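Local coordinates for uncharacterized conserved protein YjbQ/UPF0047 family, ortholog yugU B.subtilis (Clostridium acetobutylicum, PDB 1VMH), which is of unknown function but belongs to the UPF0047 (YjbQ-like) family and assembles as a trimer with a bound sodium ion, at residues His56-Asn64 and Ala98-Gln109. Numbering follows the deposited sequence.
Sequences HTTAGITIN and AHIKASLMGSSQ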
loop_
_atom_site.group_PDB
_atom_site.type_symbol
_atom_site.label_atom_id
_atom_site.label_comp_id
_atom_site.label_asym_id
_atom_site.label_seq_id
_atom_site.Cartn_x
_atom_site.Cartn_y
_atom_site.Cartn_z
ATOM N N HIS A 56 10.604 2.831 9.944
ATOM C CA HIS A 56 11.563 3.727 9.332
ATOM C C HIS A 56 10.949 4.423 8.129
ATOM O O HIS A 56 10.394 3.771 7.268
ATOM C CB HIS A 56 12.757 2.903 8.880
ATOM C CG HIS A 56 13.358 2.106 9.992
ATOM N ND1 HIS A 56 14.036 2.699 11.036
ATOM C CD2 HIS A 56 13.404 0.770 10.217
ATOM C CE1 HIS A 56 14.445 1.751 11.874
ATOM N NE2 HIS A 56 14.092 0.578 11.388
ATOM N N THR A 57 11.111 5.727 8.033
ATOM C CA THR A 57 10.517 6.506 6.959
ATOM C C THR A 57 11.283 6.448 5.635
ATOM O O THR A 57 10.799 6.975 4.652
ATOM C CB THR A 57 10.303 7.927 7.392
ATOM O OG1 THR A 57 11.557 8.488 7.748
ATOM C CG2 THR A 57 9.341 7.990 8.562
ATOM N N THR A 58 12.442 5.783 5.631
ATOM C CA THR A 58 13.261 5.593 4.427
ATOM C C THR A 58 13.406 4.116 4.072
ATOM O O THR A 58 14.300 3.722 3.326
ATOM C CB THR A 58 14.599 6.246 4.577
ATOM O OG1 THR A 58 15.175 5.795 5.805
ATOM C CG2 THR A 58 14.455 7.754 4.592
ATOM N N ALA A 59 12.457 3.305 4.554
ATOM C CA ALA A 59 12.344 1.912 4.180
ATOM C C ALA A 59 10.843 1.545 4.207
ATOM O O ALA A 59 10.006 2.312 4.669
ATOM C CB ALA A 59 13.151 1.042 5.085
ATOM N N GLY A 60 10.524 0.372 3.696
ATOM C CA GLY A 60 9.150 -0.067 3.655
ATOM C C GLY A 60 9.070 -1.580 3.619
ATOM O O GLY A 60 10.058 -2.289 3.899
ATOM N N ILE A 61 7.855 -2.062 3.361
ATOM C CA ILE A 61 7.574 -3.503 3.275
ATOM C C ILE A 61 6.837 -3.759 1.972
ATOM O O ILE A 61 5.927 -3.012 1.622
ATOM C CB ILE A 61 6.682 -4.003 4.434
ATOM C CG1 ILE A 61 7.239 -3.569 5.806
ATOM C CG2 ILE A 61 6.476 -5.506 4.350
ATOM C CD1 ILE A 61 8.527 -4.185 6.276
ATOM N N THR A 62 7.218 -4.784 1.234
ATOM C CA THR A 62 6.440 -5.201 0.081
ATOM C C THR A 62 6.381 -6.710 -0.005
ATOM O O THR A 62 7.071 -7.392 0.735
ATOM C CB THR A 62 7.004 -4.648 -1.250
ATOM O OG1 THR A 62 5.976 -4.745 -2.269
ATOM C CG2 THR A 62 8.250 -5.365 -1.676
ATOM N N ILE A 63 5.544 -7.240 -0.878
ATOM C CA ILE A 63 5.450 -8.720 -1.095
ATOM C C ILE A 63 5.669 -8.920 -2.570
ATOM O O ILE A 63 4.983 -8.277 -3.369
ATOM C CB ILE A 63 4.093 -9.251 -0.612
ATOM C CG1 ILE A 63 3.960 -9.032 0.911
ATOM C CG2 ILE A 63 3.892 -10.708 -0.965
ATOM C CD1 ILE A 63 2.689 -9.527 1.591
ATOM N N ASN A 64 6.595 -9.784 -2.954
ATOM C CA ASN A 64 6.873 -9.933 -4.369
ATOM C C ASN A 64 7.644 -11.227 -4.582
ATOM O O ASN A 64 7.791 -12.036 -3.667
ATOM C CB ASN A 64 7.550 -8.680 -4.961
ATOM C CG ASN A 64 7.129 -8.405 -6.401
ATOM O OD1 ASN A 64 7.330 -9.255 -7.268
ATOM N ND2 ASN A 64 6.519 -7.235 -6.653
ATOM N N ALA A 98 14.553 8.174 -1.048
ATOM C CA ALA A 98 14.234 7.040 -0.167
ATOM C C ALA A 98 12.870 7.233 0.487
ATOM O O ALA A 98 12.102 6.275 0.618
ATOM C CB ALA A 98 15.284 6.860 0.873
ATOM N N HIS A 99 12.580 8.452 0.940
ATOM C CA HIS A 99 11.272 8.741 1.521
ATOM C C HIS A 99 10.138 8.454 0.506
ATOM O O HIS A 99 9.071 7.912 0.872
ATOM C CB HIS A 99 11.177 10.194 1.996
ATOM C CG HIS A 99 11.959 10.488 3.233
ATOM N ND1 HIS A 99 11.548 10.061 4.481
ATOM C CD2 HIS A 99 13.117 11.161 3.430
ATOM C CE1 HIS A 99 12.427 10.466 5.384
ATOM N NE2 HIS A 99 13.386 11.138 4.781
ATOM N N ILE A 100 10.384 8.807 -0.769
ATOM C CA ILE A 100 9.374 8.609 -1.807
ATOM C C ILE A 100 9.164 7.122 -2.032
ATOM O O ILE A 100 8.038 6.633 -2.058
ATOM C CB ILE A 100 9.788 9.270 -3.121
ATOM C CG1 ILE A 100 9.768 10.795 -2.978
ATOM C CG2 ILE A 100 8.887 8.843 -4.255
ATOM C CD1 ILE A 100 10.583 11.479 -4.021
ATOM N N LYS A 101 10.253 6.407 -2.225
ATOM C CA LYS A 101 10.137 4.995 -2.504
ATOM C C LYS A 101 9.524 4.220 -1.341
ATOM O O LYS A 101 8.771 3.267 -1.541
ATOM C CB LYS A 101 11.487 4.416 -2.923
ATOM C CG LYS A 101 11.952 5.005 -4.243
ATOM C CD LYS A 101 13.278 4.456 -4.776
ATOM C CE LYS A 101 14.451 4.827 -3.962
ATOM N NZ LYS A 101 15.794 4.400 -4.625
ATOM N N ALA A 102 9.863 4.622 -0.126
ATOM C CA ALA A 102 9.257 4.035 1.051
ATOM C C ALA A 102 7.724 4.164 1.010
ATOM O O ALA A 102 6.991 3.176 1.290
ATOM C CB ALA A 102 9.835 4.698 2.313
ATOM N N SER A 103 7.206 5.338 0.674
ATOM C CA SER A 103 5.741 5.542 0.633
ATOM C C SER A 103 5.137 4.721 -0.484
ATOM O O SER A 103 4.002 4.216 -0.370
ATOM C CB SER A 103 5.362 7.015 0.465
ATOM O OG SER A 103 5.208 7.654 1.725
ATOM N N LEU A 104 5.877 4.574 -1.587
ATOM C CA LEU A 104 5.379 3.784 -2.712
ATOM C C LEU A 104 5.272 2.309 -2.417
ATOM O O LEU A 104 4.320 1.633 -2.874
ATOM C CB LEU A 104 6.238 3.979 -3.960
ATOM C CG LEU A 104 6.235 5.358 -4.620
ATOM C CD1 LEU A 104 7.283 5.512 -5.719
ATOM C CD2 LEU A 104 4.891 5.725 -5.172
ATOM N N MET A 105 6.228 1.762 -1.695
ATOM C CA MET A 105 6.140 0.348 -1.279
ATOM C C MET A 105 5.093 0.165 -0.196
ATOM O O MET A 105 4.311 -0.804 -0.212
ATOM C CB MET A 105 7.503 -0.163 -0.780
ATOM C CG MET A 105 8.580 -0.188 -1.850
ATOM S SD MET A 105 8.249 -1.304 -3.231
ATOM C CE MET A 105 7.491 -0.175 -4.409
ATOM N N GLY A 106 5.073 1.065 0.777
ATOM C CA GLY A 106 4.216 0.976 1.921
ATOM C C GLY A 106 4.942 0.765 3.233
ATOM O O GLY A 106 6.031 0.202 3.295
ATOM N N SER A 107 4.291 1.237 4.301
ATOM C CA SER A 107 4.806 1.130 5.663
ATOM C C SER A 107 4.499 -0.215 6.311
ATOM O O SER A 107 5.185 -0.587 7.260
ATOM C CB SER A 107 4.231 2.269 6.521
ATOM O OG SER A 107 2.794 2.267 6.477
ATOM N N SER A 108 3.566 -0.979 5.762
ATOM C CA SER A 108 3.235 -2.303 6.281
ATOM C C SER A 108 2.619 -3.145 5.201
ATOM O O SER A 108 2.136 -2.649 4.172
ATOM C CB SER A 108 2.265 -2.198 7.461
ATOM O OG SER A 108 0.963 -1.823 7.026
ATOM N N GLN A 109 2.671 -4.444 5.423
ATOM C CA GLN A 109 1.870 -5.363 4.664
ATOM C C GLN A 109 1.263 -6.382 5.635
ATOM O O GLN A 109 1.731 -6.596 6.775
ATOM C CB GLN A 109 2.661 -6.048 3.558
ATOM C CG GLN A 109 3.341 -5.095 2.583
ATOM C CD GLN A 109 2.395 -4.278 1.763
ATOM O OE1 GLN A 109 1.209 -4.595 1.645
ATOM N NE2 GLN A 109 2.927 -3.218 1.131
HETATM O O HOH W 1 7.066 3.114 4.160
HETATM O O HOH W 2 4.068 -2.964 -1.878
#
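T58 lays CG2 over one face of the H99 imidazole, 3.5 Å from the ring centroid and 13° off the normal, a CH-pi contact. A chi1 of 52° sets T58 OG1 between the backbone N and the carbonyl carbon, where it hydrogen-bonds R137, and leaves CG2 anti to the carbonyl carbon, on the side of the ring. T57 runs alongside the same ring, its OG1 3.2 Å from H99 CE1. Next, A102 presents CB to the backbone, 3.4 Å from A59 O; a water lies between A59 O and A102 O, within donating distance of both, the second bond weak. Past the helix, G106, with positive phi, turns the chain back: I61 N donates to G106 O at 2.9 Å (161° at the hydrogen). From strand 108-114, Q109 packs on I61 and I63. Its bend at chi2 brings NE2 to I61 O, a hydrogen bond of 3.0 Å; that oxygen lies in the amide plane, whereas NE2 stands above the carbonyl plane of I61. I61 CG2 meets Q109 CG at 3.6 Å as the two side chains pass in opposite directions. A second water links T62 OG1 to M105 O, and T62 OG1 is also hydrogen-bonded to S103 OG of a neighbouring subunit. The helix ends beside a sodium ion bound by L104 O from each of the three subunits, which places the contact next to the trimer interface. Strand 59-64 and helix 98-105 run nearly parallel, their axes 6.6 Å apart at closest approach. The unit is buried between strand 124-130, which pairs with 59-65, helix 69-82, which receives M105 on L79, and strand 136-143, where I61 meets V139.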